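Local coordinates for protein uronate isomerase (Caulobacter crescentus, PDB 2Q01) that interconverts aldose and ketose forms of hexuronates, turning D-glucuronate into D-fructuronate and D-galacturonate into D-tagaturonate, at residues Val32-Ile38 / His429-Arg433; Ile38-Thr44 / Glu166-Thr171; Gly246-Ser250 / Ala469-Asp473; Ala407-Asn411 / Leu457-Leu461. One frame throughout, in Å; residues are numbered along the deposited sequence.

Contact 1 (Val32-Ile38 / His429-Arg433); sequences VKDLPII and HDVAR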
loop_
_atom_site.group_PDB
_atom_site.type_symbol
_atom_site.label_atom_id
_atom_site.label_comp_id
_atom_site.label_asym_id
_atom_site.label_seq_id
_atom_site.Cartn_x
_atom_site.Cartn_y
_atom_site.Cartn_z
ATOM N N VAL B 32 -3.836 -30.606 -6.659
ATOM C CA VAL B 32 -4.324 -30.041 -5.411
ATOM C C VAL B 32 -5.862 -29.875 -5.338
ATOM O O VAL B 32 -6.434 -29.851 -4.240
ATOM C CB VAL B 32 -3.525 -28.727 -5.128
ATOM C CG1 VAL B 32 -4.398 -27.542 -4.855
ATOM C CG2 VAL B 32 -2.488 -28.962 -4.045
ATOM N N LYS B 33 -6.520 -29.835 -6.503
ATOM C CA LYS B 33 -7.963 -29.528 -6.614
ATOM C C LYS B 33 -8.918 -30.490 -5.912
ATOM O O LYS B 33 -10.041 -30.113 -5.565
ATOM C CB LYS B 33 -8.389 -29.369 -8.082
ATOM C CG LYS B 33 -8.396 -30.640 -8.917
ATOM C CD LYS B 33 -8.662 -30.328 -10.379
ATOM C CE LYS B 33 -8.255 -31.492 -11.275
ATOM N NZ LYS B 33 -7.963 -31.041 -12.670
ATOM N N ASP B 34 -8.464 -31.724 -5.714
ATOM C CA ASP B 34 -9.301 -32.788 -5.185
ATOM C C ASP B 34 -8.850 -33.249 -3.805
ATOM O O ASP B 34 -9.400 -34.205 -3.262
ATOM C CB ASP B 34 -9.333 -33.971 -6.162
ATOM C CG ASP B 34 -10.184 -33.693 -7.393
ATOM O OD1 ASP B 34 -11.335 -33.226 -7.232
ATOM O OD2 ASP B 34 -9.705 -33.951 -8.520
ATOM N N LEU B 35 -7.850 -32.567 -3.246
ATOM C CA LEU B 35 -7.440 -32.785 -1.858
ATOM C C LEU B 35 -8.576 -32.404 -0.909
ATOM O O LEU B 35 -9.389 -31.528 -1.240
ATOM C CB LEU B 35 -6.180 -31.972 -1.528
ATOM C CG LEU B 35 -4.821 -32.500 -1.993
ATOM C CD1 LEU B 35 -3.743 -31.492 -1.674
ATOM C CD2 LEU B 35 -4.489 -33.846 -1.360
ATOM N N PRO B 36 -8.650 -33.064 0.265
ATOM C CA PRO B 36 -9.698 -32.706 1.221
ATOM C C PRO B 36 -9.585 -31.266 1.708
ATOM O O PRO B 36 -8.485 -30.708 1.758
ATOM C CB PRO B 36 -9.463 -33.679 2.387
ATOM C CG PRO B 36 -8.693 -34.820 1.785
ATOM C CD PRO B 36 -7.809 -34.165 0.773
ATOM N N ILE B 37 -10.726 -30.672 2.036
ATOM C CA ILE B 37 -10.775 -29.314 2.563
ATOM C C ILE B 37 -10.466 -29.301 4.067
ATOM O O ILE B 37 -11.105 -29.999 4.857
ATOM C CB ILE B 37 -12.147 -28.661 2.266
ATOM C CG1 ILE B 37 -12.286 -28.382 0.766
ATOM C CG2 ILE B 37 -12.335 -27.374 3.066
ATOM C CD1 ILE B 37 -13.711 -28.129 0.316
ATOM N N ILE B 38 -9.458 -28.527 4.447
ATOM C CA ILE B 38 -9.173 -28.275 5.857
ATOM C C ILE B 38 -9.548 -26.837 6.171
ATOM O O ILE B 38 -8.979 -25.888 5.609
ATOM C CB ILE B 38 -7.703 -28.547 6.212
ATOM C CG1 ILE B 38 -7.373 -30.016 5.960
ATOM C CG2 ILE B 38 -7.420 -28.181 7.669
ATOM C CD1 ILE B 38 -5.914 -30.256 5.762
ATOM N N HIS B 429 -12.428 -22.389 -1.077
ATOM C CA HIS B 429 -11.201 -23.181 -1.084
ATOM C C HIS B 429 -10.659 -23.414 -2.485
ATOM O O HIS B 429 -9.449 -23.470 -2.663
ATOM C CB HIS B 429 -11.398 -24.508 -0.356
ATOM C CG HIS B 429 -11.088 -24.436 1.103
ATOM N ND1 HIS B 429 -11.988 -23.962 2.032
ATOM C CD2 HIS B 429 -9.972 -24.762 1.794
ATOM C CE1 HIS B 429 -11.440 -24.002 3.233
ATOM N NE2 HIS B 429 -10.219 -24.487 3.117
ATOM N N ASP B 430 -11.551 -23.531 -3.469
ATOM C CA ASP B 430 -11.154 -23.623 -4.874
ATOM C C ASP B 430 -10.449 -22.359 -5.360
ATOM O O ASP B 430 -9.436 -22.448 -6.059
ATOM C CB ASP B 430 -12.351 -23.919 -5.774
ATOM C CG ASP B 430 -11.933 -24.461 -7.123
ATOM O OD1 ASP B 430 -11.977 -23.708 -8.117
ATOM O OD2 ASP B 430 -11.531 -25.639 -7.180
ATOM N N VAL B 431 -10.988 -21.193 -4.992
ATOM C CA VAL B 431 -10.375 -19.891 -5.302
ATOM C C VAL B 431 -8.969 -19.793 -4.699
ATOM O O VAL B 431 -8.034 -19.356 -5.365
ATOM C CB VAL B 431 -11.263 -18.717 -4.801
ATOM C CG1 VAL B 431 -10.541 -17.367 -4.877
ATOM C CG2 VAL B 431 -12.537 -18.654 -5.582
ATOM N N ALA B 432 -8.828 -20.229 -3.446
ATOM C CA ALA B 432 -7.529 -20.261 -2.761
ATOM C C ALA B 432 -6.512 -21.092 -3.523
ATOM O O ALA B 432 -5.368 -20.680 -3.691
ATOM C CB ALA B 432 -7.693 -20.811 -1.364
ATOM N N ARG B 433 -6.950 -22.258 -3.988
ATOM C CA ARG B 433 -6.093 -23.197 -4.714
ATOM C C ARG B 433 -5.651 -22.704 -6.099
ATOM O O ARG B 433 -4.508 -22.929 -6.492
ATOM C CB ARG B 433 -6.775 -24.559 -4.789
ATOM C CG ARG B 433 -6.873 -25.228 -3.422
ATOM C CD ARG B 433 -7.869 -26.378 -3.378
ATOM N NE ARG B 433 -7.936 -26.914 -2.020
ATOM C CZ ARG B 433 -8.455 -28.089 -1.678
ATOM N NH1 ARG B 433 -8.985 -28.897 -2.588
ATOM N NH2 ARG B 433 -8.436 -28.460 -0.408
HETATM O O HOH W 1 -10.966 -27.299 -5.115
#
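R433 on helix 425-445 drives its guanidinium edge-first into the backbone leading to strand 37-39. CG lies anti to the carbonyl carbon (chi1 -68°) and the chain is extended from there to NE, a reach that suits arginine. NH1 donates to L35 O at 3.0 Å, close to the guanidinium plane; NH2 adds weak bonds to the same oxygen and, at 3.1 Å, to P36 O. V32 O lies over one face of the group, while V32 CG1 packs 3.7 Å from R433 CG, matching methyl to methylene. A methionine in place of R433 would probably leave the carbonyls of L35 and P36 without these donors.

One helical turn earlier, H429 uses one ring face and NE2. I37 CG2, anti to its own backbone N, sits over the ring centre in a CH-pi contact, 3.5 Å from the H429 centroid. NE2 donates to I38 O at 3.1 Å, approaching from above the carbonyl plane. At the outer end, a water donates to both K33 O and D430 OD2.

Such strand-to-helix packing is characteristic of a TIM barrel, here joining the first strand and the loop leading into it to helix 425-445.

Contact 2 (Ile38-Thr44 / Glu166-Thr171); sequences ISPHGHT and ETLATT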
loop_
_atom_site.group_PDB
_atom_site.type_symbol
_atom_site.label_atom_id
_atom_site.label_comp_id
_atom_site.label_asym_id
_atom_site.label_seq_id
_atom_site.Cartn_x
_atom_site.Cartn_y
_atom_site.Cartn_z
ATOM N N ILE B 38 -9.458 -28.527 4.447
ATOM C CA ILE B 38 -9.173 -28.275 5.857
ATOM C C ILE B 38 -9.548 -26.837 6.171
ATOM O O ILE B 38 -8.979 -25.888 5.609
ATOM C CB ILE B 38 -7.703 -28.547 6.212
ATOM C CG1 ILE B 38 -7.373 -30.016 5.960
ATOM C CG2 ILE B 38 -7.420 -28.181 7.669
ATOM C CD1 ILE B 38 -5.914 -30.256 5.762
ATOM N N SER B 39 -10.518 -26.694 7.065
ATOM C CA SER B 39 -11.122 -25.408 7.358
ATOM C C SER B 39 -10.993 -25.069 8.855
ATOM O O SER B 39 -11.945 -25.234 9.621
ATOM C CB SER B 39 -12.583 -25.421 6.902
ATOM O OG SER B 39 -13.186 -24.160 7.084
ATOM N N PRO B 40 -9.814 -24.560 9.267
ATOM C CA PRO B 40 -9.463 -24.492 10.683
ATOM C C PRO B 40 -9.988 -23.256 11.433
ATOM O O PRO B 40 -9.818 -23.168 12.651
ATOM C CB PRO B 40 -7.938 -24.506 10.652
ATOM C CG PRO B 40 -7.571 -23.904 9.325
ATOM C CD PRO B 40 -8.753 -23.994 8.412
ATOM N N HIS B 41 -10.627 -22.327 10.720
ATOM C CA HIS B 41 -11.309 -21.198 11.345
ATOM C C HIS B 41 -12.534 -20.770 10.546
ATOM O O HIS B 41 -12.423 -20.403 9.371
ATOM C CB HIS B 41 -10.361 -20.007 11.525
ATOM C CG HIS B 41 -10.982 -18.850 12.247
ATOM N ND1 HIS B 41 -11.273 -17.654 11.625
ATOM C CD2 HIS B 41 -11.386 -18.712 13.532
ATOM C CE1 HIS B 41 -11.816 -16.827 12.501
ATOM N NE2 HIS B 41 -11.898 -17.445 13.665
ATOM N N GLY B 42 -13.697 -20.803 11.192
ATOM C CA GLY B 42 -14.948 -20.426 10.540
ATOM C C GLY B 42 -16.123 -20.231 11.479
ATOM O O GLY B 42 -15.999 -20.421 12.693
ATOM N N HIS B 43 -17.272 -19.874 10.901
ATOM C CA HIS B 43 -18.450 -19.478 11.677
ATOM C C HIS B 43 -19.742 -20.207 11.305
ATOM O O HIS B 43 -20.827 -19.627 11.377
ATOM C CB HIS B 43 -18.656 -17.961 11.582
ATOM C CG HIS B 43 -17.514 -17.165 12.126
ATOM N ND1 HIS B 43 -17.416 -16.812 13.456
ATOM C CD2 HIS B 43 -16.411 -16.664 11.523
ATOM C CE1 HIS B 43 -16.305 -16.123 13.646
ATOM N NE2 HIS B 43 -15.676 -16.021 12.488
ATOM N N THR B 44 -19.631 -21.476 10.923
ATOM C CA THR B 44 -20.819 -22.295 10.668
ATOM C C THR B 44 -21.451 -22.716 11.997
ATOM O O THR B 44 -20.773 -22.752 13.031
ATOM C CB THR B 44 -20.520 -23.549 9.791
ATOM O OG1 THR B 44 -19.636 -24.437 10.486
ATOM C CG2 THR B 44 -19.903 -23.152 8.442
ATOM N N GLU B 166 -12.444 -32.469 5.520
ATOM C CA GLU B 166 -11.735 -33.283 6.483
ATOM C C GLU B 166 -11.946 -32.740 7.892
ATOM O O GLU B 166 -12.321 -33.485 8.796
ATOM C CB GLU B 166 -10.254 -33.331 6.139
ATOM C CG GLU B 166 -9.464 -34.242 7.045
ATOM C CD GLU B 166 -8.251 -34.823 6.373
ATOM O OE1 GLU B 166 -7.151 -34.639 6.924
ATOM O OE2 GLU B 166 -8.396 -35.464 5.306
ATOM N N THR B 167 -11.707 -31.439 8.057
ATOM C CA THR B 167 -11.851 -30.745 9.335
ATOM C C THR B 167 -12.637 -29.459 9.118
ATOM O O THR B 167 -12.352 -28.708 8.186
ATOM C CB THR B 167 -10.462 -30.400 9.932
ATOM O OG1 THR B 167 -9.728 -31.610 10.158
ATOM C CG2 THR B 167 -10.584 -29.624 11.244
ATOM N N LEU B 168 -13.638 -29.227 9.965
ATOM C CA LEU B 168 -14.354 -27.953 9.995
ATOM C C LEU B 168 -14.390 -27.434 11.424
ATOM O O LEU B 168 -14.843 -28.132 12.326
ATOM C CB LEU B 168 -15.781 -28.119 9.462
ATOM C CG LEU B 168 -16.701 -26.899 9.369
ATOM C CD1 LEU B 168 -16.121 -25.835 8.446
ATOM C CD2 LEU B 168 -18.077 -27.316 8.881
ATOM N N ALA B 169 -13.908 -26.214 11.629
ATOM C CA ALA B 169 -13.959 -25.592 12.951
ATOM C C ALA B 169 -15.039 -24.518 13.020
ATOM O O ALA B 169 -15.190 -23.709 12.103
ATOM C CB ALA B 169 -12.595 -25.014 13.341
ATOM N N THR B 170 -15.796 -24.532 14.111
ATOM C CA THR B 170 -16.751 -23.472 14.414
ATOM C C THR B 170 -16.168 -22.576 15.522
ATOM O O THR B 170 -15.092 -22.859 16.045
ATOM C CB THR B 170 -18.122 -24.052 14.822
ATOM O OG1 THR B 170 -18.042 -24.589 16.145
ATOM C CG2 THR B 170 -18.548 -25.159 13.864
ATOM N N THR B 171 -16.862 -21.497 15.874
ATOM C CA THR B 171 -16.320 -20.526 16.836
ATOM C C THR B 171 -17.313 -20.196 17.958
ATOM O O THR B 171 -18.383 -19.630 17.703
ATOM C CB THR B 171 -15.840 -19.240 16.113
ATOM O OG1 THR B 171 -14.897 -19.591 15.093
ATOM C CG2 THR B 171 -15.175 -18.284 17.076
HETATM O O HOH W 2 -17.150 -23.297 10.450
HETATM O O HOH W 3 -19.981 -20.830 15.310
#
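I38 and S39 pair in parallel with T167 and L168, joining strands 37-39 and 165-169, the first two of the TIM barrel, before the chain enters the H-x-H sequence H41-G42-H43. I38 CG2 packs 4.4 Å from T167 CB, both beta-branched side chains lying on the same face of the sheet. S39 then carries the backbone ladder: its N donates to T167 O at 2.9 Å, and its O accepts from A169 N at 3.0 Å, almost in line with the C=O bond. With OG anti to the backbone N (chi1 -176°), the small serine lies beside L168 CD1 on the other face and bonds to D417.

P40 follows, and its O rests 3.4 Å from A169 CB, where a methyl is small enough to sit under the turning chain. H41 points its CB away from the strand, and its ring stacks on H309. In metal-binding members of this superfamily an H-x-H pair at the end of the first strand supplies metal ligands; H41 and H43 are consistent with that motif, although no metal is modelled there. G42, in a fully extended conformation that glycine adopts easily, offers its O to T171 OG1, which donates at 2.8 Å; the same oxygen receives a CA-H contact from T170. The T171 hydroxyl also lies over one face of the H43 ring, offset toward the rim. Finally T44 N donates to a water that itself donates to A169 O, and T44 OG1 nestles 3.6 Å from L168 CD2.

Contact 3 (Gly246-Ser250 / Ala469-Asp473); sequences GATSS and AYKLD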
loop_
_atom_site.group_PDB
_atom_site.type_symbol
_atom_site.label_atom_id
_atom_site.label_comp_id
_atom_site.label_asym_id
_atom_site.label_seq_id
_atom_site.Cartn_x
_atom_site.Cartn_y
_atom_site.Cartn_z
ATOM N N GLY B 246 -12.407 -30.919 20.885
ATOM C CA GLY B 246 -11.583 -31.026 19.687
ATOM C C GLY B 246 -10.823 -29.786 19.264
ATOM O O GLY B 246 -10.086 -29.829 18.276
ATOM N N ALA B 247 -10.996 -28.688 20.001
ATOM C CA ALA B 247 -10.323 -27.421 19.694
ATOM C C ALA B 247 -8.806 -27.518 19.755
ATOM O O ALA B 247 -8.241 -28.197 20.614
ATOM C CB ALA B 247 -10.801 -26.311 20.609
ATOM N N THR B 248 -8.162 -26.844 18.810
ATOM C CA THR B 248 -6.711 -26.734 18.774
ATOM C C THR B 248 -6.310 -25.265 18.750
ATOM O O THR B 248 -5.125 -24.935 18.845
ATOM C CB THR B 248 -6.116 -27.429 17.524
ATOM O OG1 THR B 248 -6.640 -26.828 16.333
ATOM C CG2 THR B 248 -6.418 -28.928 17.506
ATOM N N SER B 249 -7.306 -24.388 18.644
ATOM C CA SER B 249 -7.043 -22.967 18.477
ATOM C C SER B 249 -7.893 -22.054 19.357
ATOM O O SER B 249 -8.957 -22.438 19.841
ATOM C CB SER B 249 -7.192 -22.574 17.005
ATOM O OG SER B 249 -6.720 -21.259 16.784
ATOM N N SER B 250 -7.394 -20.841 19.572
ATOM C CA SER B 250 -8.171 -19.788 20.206
ATOM C C SER B 250 -8.225 -18.601 19.240
ATOM O O SER B 250 -7.404 -18.504 18.322
ATOM C CB SER B 250 -7.594 -19.401 21.572
ATOM O OG SER B 250 -6.605 -18.401 21.459
ATOM N N ALA B 469 0.241 -26.331 11.458
ATOM C CA ALA B 469 0.066 -25.059 12.158
ATOM C C ALA B 469 -1.063 -25.093 13.176
ATOM O O ALA B 469 -0.948 -24.504 14.254
ATOM C CB ALA B 469 -0.155 -23.942 11.165
ATOM N N TYR B 470 -2.139 -25.794 12.830
ATOM C CA TYR B 470 -3.302 -25.926 13.701
ATOM C C TYR B 470 -3.319 -27.240 14.472
ATOM O O TYR B 470 -4.358 -27.632 14.987
ATOM C CB TYR B 470 -4.591 -25.768 12.895
ATOM C CG TYR B 470 -4.846 -24.348 12.480
ATOM C CD1 TYR B 470 -4.377 -23.861 11.263
ATOM C CD2 TYR B 470 -5.543 -23.478 13.315
ATOM C CE1 TYR B 470 -4.597 -22.540 10.896
ATOM C CE2 TYR B 470 -5.771 -22.162 12.953
ATOM C CZ TYR B 470 -5.296 -21.702 11.742
ATOM O OH TYR B 470 -5.529 -20.400 11.385
ATOM N N LYS B 471 -2.167 -27.912 14.531
ATOM C CA LYS B 471 -1.967 -29.146 15.309
ATOM C C LYS B 471 -3.054 -30.207 15.063
ATOM O O LYS B 471 -3.564 -30.840 15.992
ATOM C CB LYS B 471 -1.793 -28.821 16.803
ATOM C CG LYS B 471 -0.630 -27.868 17.114
ATOM C CD LYS B 471 -0.625 -27.459 18.581
ATOM C CE LYS B 471 0.564 -26.564 18.910
ATOM N NZ LYS B 471 0.692 -26.300 20.381
ATOM N N LEU B 472 -3.390 -30.380 13.787
ATOM C CA LEU B 472 -4.466 -31.258 13.345
ATOM C C LEU B 472 -3.980 -32.662 12.975
ATOM O O LEU B 472 -4.739 -33.462 12.415
ATOM C CB LEU B 472 -5.180 -30.613 12.153
ATOM C CG LEU B 472 -6.544 -29.934 12.311
ATOM C CD1 LEU B 472 -6.798 -29.437 13.710
ATOM C CD2 LEU B 472 -6.649 -28.794 11.331
ATOM N N ASP B 473 -2.725 -32.958 13.313
ATOM C CA ASP B 473 -2.076 -34.215 12.942
ATOM C C ASP B 473 -2.544 -35.432 13.744
ATOM O O ASP B 473 -2.354 -36.571 13.310
ATOM C CB ASP B 473 -0.553 -34.071 13.016
ATOM C CG ASP B 473 0.017 -33.252 11.861
ATOM O OD1 ASP B 473 1.021 -32.537 12.076
ATOM O OD2 ASP B 473 -0.533 -33.323 10.738
#
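The T248 hydroxyl donates a hydrogen bond to Y470 O, joining the entrance of barrel strand 249-252 to the Schellman motif that finishes helix 451-469. In that motif K471, with positive phi, is the C-prime residue, and L472 N and K471 N bond back to K467 O and K468 O. The carbonyl of Y470 lies where the chain leaves the helix, and threonine gives it a short side-chain donor.

The tight part is centred on this one side chain. T248 OG1 stands between its own backbone N and carbonyl carbon (chi1 60°), and from there it meets Y470 O at 2.8 Å, tilted 21° from the carbonyl plane. L472 turns its CD1 inward across the threonine, 3.7 Å from OG1 and 3.8 Å from CG2. Threonine thus serves twice, its hydroxyl for the carbonyl and its methyl for the leucine.

Elsewhere the fit slackens. In the conformer given, S249 OG lies at the edge of the Y470 ring and bonds to V305 O and Q307 OE1 on the next strand; a second conformer makes both the ring contact and these bonds uncertain. That ring is also packed on P40, which suits a broad, flat side chain. On the more solvent-accessible side, K471 starts toward T248 but its long chain leads away, and NZ bonds to G303 O, so the lysine brings little side-chain packing to the contact. Its backbone does come near: K471 O lies 3.8 Å from T248 CG2.

Contact 4 (Ala407-Asn411 / Leu457-Leu461); sequences AGFYN and LIVDL. With K (potassium ion), chain E.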
loop_
_atom_site.group_PDB
_atom_site.type_symbol
_atom_site.label_atom_id
_atom_site.label_comp_id
_atom_site.label_asym_id
_atom_site.label_seq_id
_atom_site.Cartn_x
_atom_site.Cartn_y
_atom_site.Cartn_z
ATOM N N ALA B 407 8.907 -13.472 4.904
ATOM C CA ALA B 407 8.411 -14.566 5.736
ATOM C C ALA B 407 8.631 -15.949 5.115
ATOM O O ALA B 407 8.745 -16.946 5.826
ATOM C CB ALA B 407 6.934 -14.353 6.070
ATOM N N GLY B 408 8.696 -16.014 3.791
ATOM C CA GLY B 408 8.726 -17.292 3.102
ATOM C C GLY B 408 7.338 -17.882 3.080
ATOM O O GLY B 408 6.358 -17.191 3.364
ATOM N N PHE B 409 7.256 -19.164 2.738
ATOM C CA PHE B 409 5.980 -19.869 2.686
ATOM C C PHE B 409 5.686 -20.615 3.980
ATOM O O PHE B 409 4.528 -20.870 4.310
ATOM C CB PHE B 409 5.973 -20.868 1.536
ATOM C CG PHE B 409 5.920 -20.235 0.175
ATOM C CD1 PHE B 409 4.710 -19.797 -0.358
ATOM C CD2 PHE B 409 7.074 -20.095 -0.582
ATOM C CE1 PHE B 409 4.656 -19.220 -1.624
ATOM C CE2 PHE B 409 7.031 -19.527 -1.850
ATOM C CZ PHE B 409 5.822 -19.088 -2.372
ATOM N N TYR B 410 6.739 -20.954 4.711
ATOM C CA TYR B 410 6.633 -21.877 5.833
ATOM C C TYR B 410 6.343 -21.150 7.139
ATOM O O TYR B 410 6.148 -21.776 8.183
ATOM C CB TYR B 410 7.887 -22.746 5.907
ATOM C CG TYR B 410 8.085 -23.570 4.650
ATOM C CD1 TYR B 410 8.900 -23.113 3.614
ATOM C CD2 TYR B 410 7.428 -24.787 4.478
ATOM C CE1 TYR B 410 9.067 -23.849 2.454
ATOM C CE2 TYR B 410 7.592 -25.534 3.315
ATOM C CZ TYR B 410 8.412 -25.054 2.310
ATOM O OH TYR B 410 8.586 -25.781 1.157
ATOM N N ASN B 411 6.310 -19.820 7.044
ATOM C CA ASN B 411 5.851 -18.931 8.097
ATOM C C ASN B 411 4.409 -18.473 7.862
ATOM O O ASN B 411 3.936 -17.534 8.507
ATOM C CB ASN B 411 6.760 -17.708 8.175
ATOM C CG ASN B 411 8.058 -17.989 8.905
ATOM O OD1 ASN B 411 8.058 -18.611 9.971
ATOM N ND2 ASN B 411 9.161 -17.487 8.378
ATOM N N LEU B 457 5.316 -27.183 -2.866
ATOM C CA LEU B 457 4.699 -26.057 -2.164
ATOM C C LEU B 457 3.193 -25.989 -2.261
ATOM O O LEU B 457 2.538 -25.679 -1.276
ATOM C CB LEU B 457 5.301 -24.723 -2.606
ATOM C CG LEU B 457 6.521 -24.354 -1.767
ATOM C CD1 LEU B 457 7.311 -23.236 -2.392
ATOM C CD2 LEU B 457 6.090 -23.990 -0.364
ATOM N N ILE B 458 2.650 -26.282 -3.437
ATOM C CA ILE B 458 1.205 -26.233 -3.629
ATOM C C ILE B 458 0.465 -27.223 -2.706
ATOM O O ILE B 458 -0.560 -26.878 -2.121
ATOM C CB ILE B 458 0.807 -26.353 -5.138
ATOM C CG1 ILE B 458 -0.641 -25.924 -5.370
ATOM C CG2 ILE B 458 1.055 -27.753 -5.686
ATOM C CD1 ILE B 458 -0.866 -24.456 -5.313
ATOM N N VAL B 459 1.029 -28.418 -2.537
ATOM C CA VAL B 459 0.452 -29.459 -1.686
ATOM C C VAL B 459 0.610 -29.108 -0.200
ATOM O O VAL B 459 -0.299 -29.357 0.601
ATOM C CB VAL B 459 1.056 -30.855 -2.013
ATOM C CG1 VAL B 459 0.394 -31.963 -1.183
ATOM C CG2 VAL B 459 0.890 -31.168 -3.487
ATOM N N ASP B 460 1.749 -28.509 0.152
ATOM C CA ASP B 460 2.016 -28.058 1.520
ATOM C C ASP B 460 1.038 -26.962 1.917
ATOM O O ASP B 460 0.306 -27.104 2.902
ATOM C CB ASP B 460 3.454 -27.553 1.661
ATOM C CG ASP B 460 4.437 -28.660 2.003
ATOM O OD1 ASP B 460 4.001 -29.754 2.424
ATOM O OD2 ASP B 460 5.657 -28.429 1.859
ATOM N N LEU B 461 1.012 -25.899 1.114
ATOM C CA LEU B 461 0.106 -24.759 1.289
ATOM C C LEU B 461 -1.365 -25.153 1.437
ATOM O O LEU B 461 -2.092 -24.565 2.241
ATOM C CB LEU B 461 0.261 -23.783 0.115
ATOM C CG LEU B 461 1.201 -22.567 0.191
ATOM C CD1 LEU B 461 2.492 -22.813 0.960
ATOM C CD2 LEU B 461 1.500 -22.027 -1.209
HETATM K K K E . 7.882 -17.727 12.522
HETATM O O HOH W 4 7.439 -20.239 13.105
#
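F409, L457 and Y410 bury most of the surface here, with the forked leucine of helix 451-469 set against the aromatic residues of the loop: CD1 goes to the F409 ring, while CD2 sits between F409 CB and Y410 OH. L457 CD1 comes up to the F409 ring 4.1 Å from the centroid and 30° off the normal, an off-centre CH-pi contact. Its other methyl, CD2, packs 3.7 Å from F409 CB and 3.4 Å from Y410 OH. F409, whose CG is anti to the carbonyl carbon (chi1 -71°), also meets L461 on the next turn, CD1 to CD1 at 4.0 Å, while F439 and L440 add packing from helix 425-445. Cutting F409 back to an alanine is likely to open a gap beside L457 CD1 and L461 CD1, with L457 left only Y410 as a ring neighbour in the loop.

Y410 brings the edge of its ring to D460: CE2 is 3.8 Å from OD2, and the ring and carboxylate planes stand 75° apart. D460 OD1 bonds to N464, and Y108 of the second subunit packs edge-to-face on Y410.

The loop then delivers N411, whose ND2 donates to A407 O at 2.6 Å, on a lone pair, fixing the amide with OD1 turned to potassium at 2.7 Å. Carbonyls of A375, Y378 and L381, S75 O of the second subunit and a water complete an all-oxygen potassium site at a subunit interface.

Contacts 1 and 2 share I38 on strand 37-39, their centres about 14 Å apart; I37 O and E166 N, 2.9 Å apart, are probably hydrogen-bonded between them. Contact 3 lies about 10 Å from contact 2, centre to centre, and touches it where P40 CB meets Y470 CG at 3.6 Å. Contacts 3 and 4 both use helix 451-469 or its end, yet their centres are about 18 Å apart. Contact 4 meets contact 1 through V32 CG2, 3.4 Å from I458 O. The H-x-H sequence of contact 2 marks the probable active site near the chain's centre, whereas the potassium of contact 4 belongs to the subunit interface.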